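Local coordinates for protein aldehyde dehydrogenase (Burkholderia cenocepacia, PDB 4O6R) that probably oxidises aldehydes to carboxylic acids with NAD or NADP as the electron acceptor, at residues S37-I42 with S95-H100; L341-V346 with T383-Q388; S420-N425 with A435-G440. All coordinates share one frame; numbering follows the deposited sequence.

Contact 1 (S37-I42 with S95-H100); sequences SVITKI and SLDTGH
Ile39 and Leu96 reach toward each other tip to tip, and this apolar pair carries the contact. Two branches of the isoleucine do the work. Its CG2 meets Leu96 CD2 at 3.9 Å, while its CD1 lies over the helix backbone, 3.6 Å from Leu96 O and 4.0 Å from Asp97 CA. The first torsion of Ile39 (chi1 -62°) sets CG2 opposite the backbone N and turns CG1 to the N side, which sends CG2 to the leucine tip while CG1 carries CD1 to the backbone of Leu96 and Asp97. Asp97 adds a marginal approach, its OD1 4.3 Å from Ile39 CD1. The other carboxylate oxygen, OD2, accepts a hydrogen bond from the backbone N of Leu187, which links the last turn of the helix to the start of helix 187-199. Beyond the helix end, Gly99 takes a positive phi, where a CB would press on the carbonyl O of Thr98, and Thr98 OG1 accepts from His100 N at 3.0 Å, closing an ST turn. Ile39 belongs to strand 37-43, which pairs with strand 27-32 in a two-stranded antiparallel hairpin; this hairpin lies against the C-terminal end of helix 87-98, with Leu187 also touching Ile39.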
ATOM      1  N   SER A  37       9.903 -19.394  46.470  1.00 17.52           N
ATOM      2  CA  SER A  37      11.234 -20.009  46.543  1.00 17.66           C
ATOM      3  C   SER A  37      12.103 -19.399  45.447  1.00 17.08           C
ATOM      4  O   SER A  37      11.608 -18.851  44.463  1.00 15.94           O
ATOM      5  CB  SER A  37      11.150 -21.543  46.429  1.00 17.83           C
ATOM      6  OG  SER A  37      10.723 -21.933  45.137  1.00 17.34           O
ATOM      7  N   VAL A  38      13.415 -19.484  45.649  1.00 17.54           N
ATOM      8  CA  VAL A  38      14.373 -18.981  44.688  1.00 17.41           C
ATOM      9  C   VAL A  38      14.619 -20.028  43.619  1.00 17.24           C
ATOM     10  O   VAL A  38      15.140 -21.089  43.909  1.00 17.66           O
ATOM     11  CB  VAL A  38      15.707 -18.650  45.370  1.00 18.21           C
ATOM     12  CG1 VAL A  38      16.742 -18.202  44.345  1.00 18.18           C
ATOM     13  CG2 VAL A  38      15.468 -17.589  46.434  1.00 18.64           C
ATOM     14  N   ILE A  39      14.266 -19.711  42.384  1.00 16.45           N
ATOM     15  CA  ILE A  39      14.542 -20.584  41.259  1.00 16.48           C
ATOM     16  C   ILE A  39      16.041 -20.550  41.000  1.00 16.88           C
ATOM     17  O   ILE A  39      16.691 -21.572  40.948  1.00 17.38           O
ATOM     18  CB  ILE A  39      13.762 -20.147  40.003  1.00 15.76           C
ATOM     19  CG1 ILE A  39      12.245 -20.226  40.254  1.00 15.68           C
ATOM     20  CG2 ILE A  39      14.127 -21.008  38.795  1.00 15.78           C
ATOM     21  CD1 ILE A  39      11.436 -19.483  39.220  1.00 15.03           C
ATOM     22  N   THR A  40      16.588 -19.358  40.883  1.00 17.04           N
ATOM     23  CA  THR A  40      17.990 -19.184  40.568  1.00 17.41           C
ATOM     24  C   THR A  40      18.337 -17.728  40.780  1.00 17.68           C
ATOM     25  O   THR A  40      17.451 -16.889  40.968  1.00 17.28           O
ATOM     26  CB  THR A  40      18.283 -19.540  39.087  1.00 17.12           C
ATOM     27  OG1 THR A  40      19.681 -19.391  38.813  1.00 17.34           O
ATOM     28  CG2 THR A  40      17.473 -18.595  38.091  1.00 16.21           C
ATOM     29  N   LYS A  41      19.628 -17.429  40.712  1.00 18.34           N
ATOM     30  CA  LYS A  41      20.098 -16.058  40.599  1.00 18.67           C
ATOM     31  C   LYS A  41      20.401 -15.796  39.130  1.00 17.81           C
ATOM     32  O   LYS A  41      20.872 -16.695  38.434  1.00 18.10           O
ATOM     33  CB  LYS A  41      21.380 -15.853  41.446  1.00 20.25           C
ATOM     34  CG  LYS A  41      21.221 -16.250  42.907  1.00 22.05           C
ATOM     35  CD  LYS A  41      22.491 -15.967  43.711  1.00 23.79           C
ATOM     36  CE  LYS A  41      22.237 -16.098  45.202  1.00 25.50           C
ATOM     37  NZ  LYS A  41      21.329 -15.025  45.706  1.00 25.80           N
ATOM     38  N   ILE A  42      20.115 -14.583  38.650  1.00 16.65           N
ATOM     39  CA  ILE A  42      20.544 -14.175  37.314  1.00 16.00           C
ATOM     40  C   ILE A  42      21.592 -13.069  37.413  1.00 15.93           C
ATOM     41  O   ILE A  42      21.646 -12.347  38.399  1.00 16.26           O
ATOM     42  CB  ILE A  42      19.392 -13.611  36.456  1.00 15.06           C
ATOM     43  CG1 ILE A  42      18.628 -12.524  37.206  1.00 14.85           C
ATOM     44  CG2 ILE A  42      18.476 -14.734  35.991  1.00 14.87           C
ATOM     45  CD1 ILE A  42      17.980 -11.518  36.299  1.00 14.41           C
ATOM     46  N   SER A  95       6.017 -21.088  32.899  1.00 13.56           N
ATOM     47  CA  SER A  95       5.132 -21.335  34.050  1.00 14.12           C
ATOM     48  C   SER A  95       5.851 -21.255  35.396  1.00 14.36           C
ATOM     49  O   SER A  95       5.305 -20.733  36.354  1.00 14.68           O
ATOM     50  CB  SER A  95       4.400 -22.685  33.939  1.00 14.63           C
ATOM     51  OG  SER A  95       3.456 -22.645  32.866  1.00 14.81           O
ATOM     52  N   LEU A  96       7.062 -21.776  35.463  1.00 14.70           N
ATOM     53  CA  LEU A  96       7.838 -21.780  36.698  1.00 15.12           C
ATOM     54  C   LEU A  96       8.119 -20.349  37.170  1.00 14.58           C
ATOM     55  O   LEU A  96       7.984 -20.040  38.353  1.00 14.89           O
ATOM     56  CB  LEU A  96       9.155 -22.515  36.471  1.00 15.71           C
ATOM     57  CG  LEU A  96      10.014 -22.831  37.684  1.00 16.81           C
ATOM     58  CD1 LEU A  96       9.370 -23.886  38.570  1.00 17.67           C
ATOM     59  CD2 LEU A  96      11.406 -23.284  37.243  1.00 17.18           C
ATOM     60  N   ASP A  97       8.475 -19.501  36.218  1.00 13.74           N
ATOM     61  CA  ASP A  97       8.932 -18.136  36.450  1.00 13.11           C
ATOM     62  C   ASP A  97       7.770 -17.152  36.642  1.00 12.47           C
ATOM     63  O   ASP A  97       7.835 -16.245  37.460  1.00 12.46           O
ATOM     64  CB  ASP A  97       9.755 -17.729  35.204  1.00 13.21           C
ATOM     65  CG  ASP A  97      10.672 -16.560  35.443  1.00 13.46           C
ATOM     66  OD1 ASP A  97      10.806 -16.118  36.607  1.00 14.19           O
ATOM     67  OD2 ASP A  97      11.268 -16.098  34.448  1.00 13.60           O
ATOM     68  N   THR A  98       6.707 -17.320  35.878  1.00 11.55           N
ATOM     69  CA  THR A  98       5.634 -16.330  35.843  1.00 11.12           C
ATOM     70  C   THR A  98       4.423 -16.681  36.684  1.00 11.17           C
ATOM     71  O   THR A  98       3.686 -15.795  37.066  1.00 10.90           O
ATOM     72  CB  THR A  98       5.085 -16.155  34.431  1.00 10.67           C
ATOM     73  OG1 THR A  98       4.532 -17.399  33.977  1.00 10.75           O
ATOM     74  CG2 THR A  98       6.159 -15.685  33.515  1.00 10.54           C
ATOM     75  N   GLY A  99       4.214 -17.975  36.942  1.00 11.28           N
ATOM     76  CA  GLY A  99       2.990 -18.439  37.548  1.00 11.51           C
ATOM     77  C   GLY A  99       1.860 -18.760  36.576  1.00 11.41           C
ATOM     78  O   GLY A  99       0.807 -19.193  37.015  1.00 11.86           O
ATOM     79  N   HIS A 100       2.033 -18.543  35.280  1.00 10.97           N
ATOM     80  CA  HIS A 100       0.985 -18.880  34.334  1.00 11.08           C
ATOM     81  C   HIS A 100       0.716 -20.365  34.433  1.00 11.48           C
ATOM     82  O   HIS A 100       1.672 -21.133  34.467  1.00 11.53           O
ATOM     83  CB  HIS A 100       1.413 -18.612  32.917  1.00 10.83           C
ATOM     84  CG  HIS A 100       1.717 -17.175  32.619  1.00 10.76           C
ATOM     85  ND1 HIS A 100       2.075 -16.745  31.358  1.00 10.48           N
ATOM     86  CD2 HIS A 100       1.783 -16.088  33.420  1.00 10.90           C
ATOM     87  CE1 HIS A 100       2.328 -15.451  31.389  1.00 10.36           C
ATOM     88  NE2 HIS A 100       2.143 -15.020  32.627  1.00 10.62           N
TER

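Contact 2 (L341-V346 with T383-Q388); sequences LSYVDV and TDRVAQ
Val346 CG1 packs against the aliphatic part of Arg385, 3.8 Å from its CB and 3.9 Å from its CD, where helix 334-349 meets the short, weakly bonded helical turn 385-388. Both elements flank the mixed sheet of the domain that, in aldehyde dehydrogenases, usually carries the catalytic cysteine, and Val344 and Val386 both touch Phe395 of its strand 395-401. The buried part of the contact is the Tyr343-Val386 pair together with Val346. The side chains of Tyr343 and Val386 lie alongside one another but point opposite ways, with Tyr343 CD1 4.0 Å from Val386 CG1. That same methyl is also 3.6 Å from Tyr343 O, so it rests against helix backbone as well as ring. The closest CA pair across the segments, Tyr343 with Val386 at 6.9 Å, falls in this part.

Arg385 forms the solvent side: it packs as closely as the others, yet remains partly exposed. Its side chain crosses those of Val346 and Tyr343 at about a right angle, and a bend at chi3 (60°) brings the guanidinium past the Val346 methyls toward the outer part of the Tyr343 ring, with Arg385 NH2 4.0 Å from Tyr343 CE1. The tyrosine ring and guanidinium planes are 61° apart, which rules out a parallel stack. No hydrogen bond spans the segments; the polar ends share an outside partner instead. Glu389 OE1 forms a salt bridge with Arg385 NH2 and a hydrogen bond with Tyr343 OH, so one carboxylate oxygen helps to fix both tips, and its negative charge would probably stabilise the arginine cation. The other terminal nitrogen lies against a methyl group: Arg385 NH1 is 3.6 Å from Val346 CG2.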
ATOM      1  N   LEU A 341      -4.723  -6.827  46.869  1.00 13.99           N
ATOM      2  CA  LEU A 341      -5.446  -6.932  48.117  1.00 14.35           C
ATOM      3  C   LEU A 341      -5.795  -5.527  48.650  1.00 14.71           C
ATOM      4  O   LEU A 341      -6.912  -5.289  49.140  1.00 14.69           O
ATOM      5  CB  LEU A 341      -4.649  -7.759  49.145  1.00 14.92           C
ATOM      6  CG  LEU A 341      -4.447  -9.226  48.760  1.00 14.88           C
ATOM      7  CD1 LEU A 341      -3.592  -9.991  49.785  1.00 15.59           C
ATOM      8  CD2 LEU A 341      -5.797  -9.892  48.569  1.00 14.83           C
ATOM      9  N   SER A 342      -4.871  -4.583  48.499  1.00 14.79           N
ATOM     10  CA  SER A 342      -5.138  -3.198  48.906  1.00 15.31           C
ATOM     11  C   SER A 342      -6.347  -2.602  48.125  1.00 14.58           C
ATOM     12  O   SER A 342      -7.168  -1.888  48.710  1.00 14.15           O
ATOM     13  CB  SER A 342      -3.876  -2.358  48.730  1.00 16.20           C
ATOM     14  OG  SER A 342      -4.125  -0.978  48.998  1.00 17.57           O
ATOM     15  N   TYR A 343      -6.466  -2.929  46.829  1.00 13.40           N
ATOM     16  CA  TYR A 343      -7.583  -2.447  46.021  1.00 13.02           C
ATOM     17  C   TYR A 343      -8.913  -3.085  46.428  1.00 13.01           C
ATOM     18  O   TYR A 343      -9.948  -2.434  46.322  1.00 12.40           O
ATOM     19  CB  TYR A 343      -7.339  -2.614  44.531  1.00 12.65           C
ATOM     20  CG  TYR A 343      -6.580  -1.472  43.891  1.00 12.78           C
ATOM     21  CD1 TYR A 343      -7.133  -0.202  43.854  1.00 13.13           C
ATOM     22  CD2 TYR A 343      -5.307  -1.649  43.341  1.00 12.86           C
ATOM     23  CE1 TYR A 343      -6.473   0.856  43.261  1.00 13.13           C
ATOM     24  CE2 TYR A 343      -4.620  -0.593  42.751  1.00 12.78           C
ATOM     25  CZ  TYR A 343      -5.233   0.661  42.700  1.00 13.15           C
ATOM     26  OH  TYR A 343      -4.626   1.762  42.141  1.00 13.43           O
ATOM     27  N   VAL A 344      -8.895  -4.329  46.920  1.00 13.17           N
ATOM     28  CA  VAL A 344     -10.124  -4.899  47.518  1.00 13.91           C
ATOM     29  C   VAL A 344     -10.596  -4.030  48.705  1.00 14.75           C
ATOM     30  O   VAL A 344     -11.775  -3.704  48.798  1.00 14.81           O
ATOM     31  CB  VAL A 344      -9.945  -6.383  47.977  1.00 14.15           C
ATOM     32  CG1 VAL A 344     -11.174  -6.875  48.721  1.00 14.47           C
ATOM     33  CG2 VAL A 344      -9.644  -7.270  46.797  1.00 13.93           C
ATOM     34  N   ASP A 345      -9.667  -3.643  49.587  1.00 15.66           N
ATOM     35  CA  ASP A 345      -9.971  -2.765  50.732  1.00 17.02           C
ATOM     36  C   ASP A 345     -10.524  -1.446  50.239  1.00 16.13           C
ATOM     37  O   ASP A 345     -11.564  -1.015  50.711  1.00 15.85           O
ATOM     38  CB  ASP A 345      -8.733  -2.487  51.596  1.00 18.77           C
ATOM     39  CG  ASP A 345      -8.219  -3.726  52.313  1.00 20.49           C
ATOM     40  OD1 ASP A 345      -8.971  -4.710  52.440  1.00 22.07           O
ATOM     41  OD2 ASP A 345      -7.042  -3.729  52.724  1.00 22.72           O
ATOM     42  N   VAL A 346      -9.865  -0.873  49.231  1.00 15.30           N
ATOM     43  CA  VAL A 346     -10.315   0.378  48.614  1.00 15.07           C
ATOM     44  C   VAL A 346     -11.745   0.222  48.082  1.00 14.70           C
ATOM     45  O   VAL A 346     -12.588   1.078  48.297  1.00 15.15           O
ATOM     46  CB  VAL A 346      -9.353   0.866  47.494  1.00 14.74           C
ATOM     47  CG1 VAL A 346      -9.937   2.068  46.760  1.00 14.72           C
ATOM     48  CG2 VAL A 346      -8.006   1.253  48.068  1.00 15.22           C
ATOM     49  N   THR A 383     -16.694   6.655  38.551  1.00 17.91           N
ATOM     50  CA  THR A 383     -15.580   7.458  39.009  1.00 17.98           C
ATOM     51  C   THR A 383     -14.886   6.866  40.227  1.00 17.64           C
ATOM     52  O   THR A 383     -13.882   7.420  40.695  1.00 17.53           O
ATOM     53  CB  THR A 383     -16.075   8.856  39.400  1.00 18.77           C
ATOM     54  OG1 THR A 383     -17.141   8.710  40.342  1.00 19.09           O
ATOM     55  CG2 THR A 383     -16.574   9.585  38.181  1.00 19.16           C
ATOM     56  N   ASP A 384     -15.402   5.765  40.772  1.00 16.73           N
ATOM     57  CA  ASP A 384     -14.721   5.142  41.890  1.00 16.62           C
ATOM     58  C   ASP A 384     -13.305   4.700  41.501  1.00 15.10           C
ATOM     59  O   ASP A 384     -13.036   4.400  40.327  1.00 13.85           O
ATOM     60  CB  ASP A 384     -15.521   3.961  42.422  1.00 17.68           C
ATOM     61  CG  ASP A 384     -16.826   4.393  43.096  1.00 19.60           C
ATOM     62  OD1 ASP A 384     -16.959   5.577  43.527  1.00 21.23           O
ATOM     63  OD2 ASP A 384     -17.725   3.536  43.205  1.00 21.79           O
ATOM     64  N   ARG A 385     -12.421   4.647  42.495  1.00 14.04           N
ATOM     65  CA  ARG A 385     -11.039   4.254  42.267  1.00 13.47           C
ATOM     66  C   ARG A 385     -10.886   2.949  41.481  1.00 12.79           C
ATOM     67  O   ARG A 385     -10.107   2.896  40.525  1.00 12.33           O
ATOM     68  CB  ARG A 385     -10.241   4.200  43.571  1.00 13.65           C
ATOM     69  CG  ARG A 385     -10.034   5.581  44.235  1.00 14.13           C
ATOM     70  CD  ARG A 385      -9.018   5.569  45.375  1.00 14.42           C
ATOM     71  NE  ARG A 385      -7.708   5.135  44.900  1.00 14.30           N
ATOM     72  CZ  ARG A 385      -6.721   4.629  45.644  1.00 14.28           C
ATOM     73  NH1 ARG A 385      -6.847   4.466  46.954  1.00 14.54           N
ATOM     74  NH2 ARG A 385      -5.584   4.269  45.051  1.00 14.18           N
ATOM     75  N   VAL A 386     -11.625   1.903  41.850  1.00 12.73           N
ATOM     76  CA  VAL A 386     -11.425   0.611  41.193  1.00 12.67           C
ATOM     77  C   VAL A 386     -12.039   0.565  39.801  1.00 12.49           C
ATOM     78  O   VAL A 386     -11.811  -0.391  39.066  1.00 12.57           O
ATOM     79  CB  VAL A 386     -11.860  -0.630  42.018  1.00 12.82           C
ATOM     80  CG1 VAL A 386     -11.050  -0.744  43.296  1.00 13.56           C
ATOM     81  CG2 VAL A 386     -13.357  -0.660  42.269  1.00 12.92           C
ATOM     82  N   ALA A 387     -12.818   1.589  39.465  1.00 12.72           N
ATOM     83  CA  ALA A 387     -13.357   1.783  38.132  1.00 12.88           C
ATOM     84  C   ALA A 387     -12.464   2.677  37.284  1.00 13.04           C
ATOM     85  O   ALA A 387     -12.715   2.798  36.102  1.00 13.75           O
ATOM     86  CB  ALA A 387     -14.754   2.396  38.230  1.00 12.83           C
ATOM     87  N   GLN A 388     -11.433   3.286  37.879  1.00 13.39           N
ATOM     88  CA  GLN A 388     -10.552   4.233  37.185  1.00 14.03           C
ATOM     89  C   GLN A 388      -9.112   3.752  37.085  1.00 14.10           C
ATOM     90  O   GLN A 388      -8.463   3.949  36.058  1.00 14.50           O
ATOM     91  CB  GLN A 388     -10.559   5.602  37.875  1.00 14.78           C
ATOM     92  CG  GLN A 388     -11.853   6.361  37.720  1.00 15.18           C
ATOM     93  CD  GLN A 388     -12.038   6.866  36.294  1.00 15.52           C
ATOM     94  OE1 GLN A 388     -11.095   7.330  35.651  1.00 16.55           O
ATOM     95  NE2 GLN A 388     -13.231   6.741  35.788  1.00 15.87           N
TER

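Contact 3 (S420-N425 with A435-G440); sequences SGLWTN and ARIDAG
Ser420 meets Ile437 and Ala439 with both of its side-chain atoms. Its CB lies 3.5 Å from Ile437 CG2 and 3.9 Å from Ala439 CB. One bond further out, Ser420 OG touches the same two methyls, at 3.5 Å from Ile437 CG2 and 3.7 Å from Ala439 CB. With chi1 at 71° the hydroxyl sits between the backbone N and the carbonyl carbon, and although two methyls lie against it, it is hydrogen-bonded to Met441 O. This buried polar atom therefore has a partner in the next strand. The two segments belong to a beta-alpha-beta unit made of strand 421-423, helix 427-436 and strand 441-444; the two strands are parallel neighbours, with backbone bonds joining Ser420 and Leu422 to Trp443. Ile437, the first residue to leave helical geometry after the helix, turns its side chain back toward the first strand. Its CG2 takes the serine, while its CD1 meets Leu422 CD2 at 4.1 Å, the two side chains crossing obliquely. Leu422 also touches Met433 of the helix, and Ile437 touches Ile263 of strand 261-264.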
ATOM      1  N   SER A 420     -10.868  -2.427  24.180  1.00  8.14           N
ATOM      2  CA  SER A 420     -12.261  -2.243  24.487  1.00  8.20           C
ATOM      3  C   SER A 420     -13.033  -3.330  23.734  1.00  8.02           C
ATOM      4  O   SER A 420     -12.510  -3.967  22.824  1.00  8.03           O
ATOM      5  CB  SER A 420     -12.766  -0.866  23.987  1.00  8.47           C
ATOM      6  OG  SER A 420     -12.835  -0.880  22.579  1.00  8.68           O
ATOM      7  N   GLY A 421     -14.265  -3.571  24.130  1.00  7.82           N
ATOM      8  CA  GLY A 421     -15.103  -4.455  23.367  1.00  7.77           C
ATOM      9  C   GLY A 421     -16.524  -4.454  23.843  1.00  7.82           C
ATOM     10  O   GLY A 421     -16.866  -3.825  24.854  1.00  7.70           O
ATOM     11  N   LEU A 422     -17.372  -5.096  23.050  1.00  7.90           N
ATOM     12  CA  LEU A 422     -18.784  -5.091  23.333  1.00  8.12           C
ATOM     13  C   LEU A 422     -19.434  -6.323  22.772  1.00  7.83           C
ATOM     14  O   LEU A 422     -18.937  -6.936  21.816  1.00  7.62           O
ATOM     15  CB  LEU A 422     -19.436  -3.813  22.787  1.00  8.66           C
ATOM     16  CG  LEU A 422     -19.251  -3.698  21.279  1.00  9.17           C
ATOM     17  CD1 LEU A 422     -20.554  -4.023  20.617  1.00  9.84           C
ATOM     18  CD2 LEU A 422     -18.786  -2.333  20.857  1.00  9.57           C
ATOM     19  N   TRP A 423     -20.589  -6.639  23.329  1.00  7.61           N
ATOM     20  CA  TRP A 423     -21.349  -7.803  22.902  1.00  7.70           C
ATOM     21  C   TRP A 423     -22.759  -7.366  22.570  1.00  7.94           C
ATOM     22  O   TRP A 423     -23.477  -6.870  23.427  1.00  7.92           O
ATOM     23  CB  TRP A 423     -21.358  -8.863  24.020  1.00  7.70           C
ATOM     24  CG  TRP A 423     -19.996  -9.243  24.420  1.00  7.48           C
ATOM     25  CD1 TRP A 423     -19.100  -8.499  25.140  1.00  7.24           C
ATOM     26  CD2 TRP A 423     -19.350 -10.474  24.122  1.00  7.47           C
ATOM     27  NE1 TRP A 423     -17.931  -9.190  25.286  1.00  7.12           N
ATOM     28  CE2 TRP A 423     -18.062 -10.412  24.682  1.00  7.26           C
ATOM     29  CE3 TRP A 423     -19.739 -11.629  23.429  1.00  7.68           C
ATOM     30  CZ2 TRP A 423     -17.144 -11.462  24.565  1.00  7.31           C
ATOM     31  CZ3 TRP A 423     -18.820 -12.681  23.300  1.00  7.72           C
ATOM     32  CH2 TRP A 423     -17.540 -12.586  23.868  1.00  7.51           C
ATOM     33  N   THR A 424     -23.153  -7.566  21.320  1.00  8.20           N
ATOM     34  CA  THR A 424     -24.476  -7.220  20.866  1.00  8.59           C
ATOM     35  C   THR A 424     -24.673  -7.970  19.577  1.00  9.02           C
ATOM     36  O   THR A 424     -23.690  -8.422  18.981  1.00  8.67           O
ATOM     37  CB  THR A 424     -24.578  -5.699  20.599  1.00  8.54           C
ATOM     38  OG1 THR A 424     -25.920  -5.335  20.271  1.00  8.76           O
ATOM     39  CG2 THR A 424     -23.620  -5.240  19.466  1.00  8.47           C
ATOM     40  N   ASN A 425     -25.919  -8.071  19.125  1.00  9.80           N
ATOM     41  CA  ASN A 425     -26.188  -8.600  17.812  1.00 10.45           C
ATOM     42  C   ASN A 425     -26.799  -7.616  16.843  1.00 10.51           C
ATOM     43  O   ASN A 425     -27.223  -7.996  15.746  1.00 10.79           O
ATOM     44  CB  ASN A 425     -26.995  -9.867  17.957  1.00 11.43           C
ATOM     45  CG  ASN A 425     -26.138 -10.964  18.540  1.00 12.00           C
ATOM     46  OD1 ASN A 425     -25.209 -11.455  17.894  1.00 12.75           O
ATOM     47  ND2 ASN A 425     -26.322 -11.218  19.818  1.00 12.49           N
ATOM     48  N   ALA A 435     -16.577   2.663  16.506  1.00 11.93           N
ATOM     49  CA  ALA A 435     -16.007   3.912  15.990  1.00 12.66           C
ATOM     50  C   ALA A 435     -15.827   4.985  17.079  1.00 13.33           C
ATOM     51  O   ALA A 435     -14.896   5.763  17.006  1.00 13.46           O
ATOM     52  CB  ALA A 435     -16.889   4.462  14.886  1.00 13.18           C
ATOM     53  N   ARG A 436     -16.688   4.975  18.096  1.00 13.65           N
ATOM     54  CA  ARG A 436     -16.783   6.051  19.093  1.00 14.66           C
ATOM     55  C   ARG A 436     -16.043   5.802  20.396  1.00 13.52           C
ATOM     56  O   ARG A 436     -15.776   6.739  21.145  1.00 13.18           O
ATOM     57  CB  ARG A 436     -18.255   6.343  19.368  1.00 16.55           C
ATOM     58  CG  ARG A 436     -18.918   6.989  18.164  1.00 19.89           C
ATOM     59  CD  ARG A 436     -20.382   7.260  18.376  1.00 22.96           C
ATOM     60  NE  ARG A 436     -21.023   7.617  17.114  1.00 28.09           N
ATOM     61  CZ  ARG A 436     -22.283   8.036  17.000  1.00 31.20           C
ATOM     62  NH1 ARG A 436     -23.054   8.145  18.081  1.00 31.60           N
ATOM     63  NH2 ARG A 436     -22.771   8.331  15.798  1.00 33.19           N
ATOM     64  N   ILE A 437     -15.715   4.549  20.673  1.00 12.55           N
ATOM     65  CA  ILE A 437     -14.969   4.207  21.868  1.00 12.53           C
ATOM     66  C   ILE A 437     -13.518   4.623  21.670  1.00 13.48           C
ATOM     67  O   ILE A 437     -12.936   4.346  20.616  1.00 13.53           O
ATOM     68  CB  ILE A 437     -15.070   2.698  22.182  1.00 11.89           C
ATOM     69  CG1 ILE A 437     -16.512   2.328  22.615  1.00 11.63           C
ATOM     70  CG2 ILE A 437     -14.100   2.302  23.287  1.00 11.69           C
ATOM     71  CD1 ILE A 437     -16.778   0.857  22.475  1.00 11.43           C
ATOM     72  N   ASP A 438     -12.966   5.289  22.683  1.00 14.48           N
ATOM     73  CA  ASP A 438     -11.565   5.698  22.710  1.00 16.29           C
ATOM     74  C   ASP A 438     -10.661   4.524  22.993  1.00 15.30           C
ATOM     75  O   ASP A 438     -10.458   4.171  24.155  1.00 16.59           O
ATOM     76  CB  ASP A 438     -11.316   6.655  23.885  1.00 18.17           C
ATOM     77  CG  ASP A 438     -12.055   7.949  23.770  1.00 19.69           C
ATOM     78  OD1 ASP A 438     -12.483   8.334  22.655  1.00 20.37           O
ATOM     79  OD2 ASP A 438     -12.168   8.610  24.838  1.00 22.52           O
ATOM     80  N   ALA A 439     -10.123   3.911  21.956  1.00 13.69           N
ATOM     81  CA  ALA A 439      -9.262   2.778  22.140  1.00 12.93           C
ATOM     82  C   ALA A 439      -8.571   2.481  20.823  1.00 12.38           C
ATOM     83  O   ALA A 439      -9.102   2.822  19.746  1.00 12.60           O
ATOM     84  CB  ALA A 439     -10.069   1.555  22.581  1.00 12.54           C
ATOM     85  N   GLY A 440      -7.417   1.836  20.904  1.00 11.31           N
ATOM     86  CA  GLY A 440      -6.717   1.390  19.697  1.00 10.81           C
ATOM     87  C   GLY A 440      -7.309   0.122  19.096  1.00 10.04           C
ATOM     88  O   GLY A 440      -7.054  -0.191  17.939  1.00 10.51           O
TER

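Overall arrangement
From the N terminus, contact 1 comes first: 52 residues, mostly helical, separate its segments, and it brings the hairpin of strands 27-32 and 37-43 back to the end of helix 87-98. Contact 2 opens much later and closes a loop of 36 residues, joining helix 334-349 to turn 385-388. Contact 3 follows with the shortest loop, nine residues, inside one beta-alpha-beta unit. The three are in series; none nests within or crosses another. Contact 2 packs against strand 395-401 of the mixed sheet, whereas contact 3 involves its strand 421-423 and the approach to strand 441-444, about 24 Å away between centres. Contact 1 lies about 37 Å from contact 3, centre to centre, on the opposite side of the chain's centre.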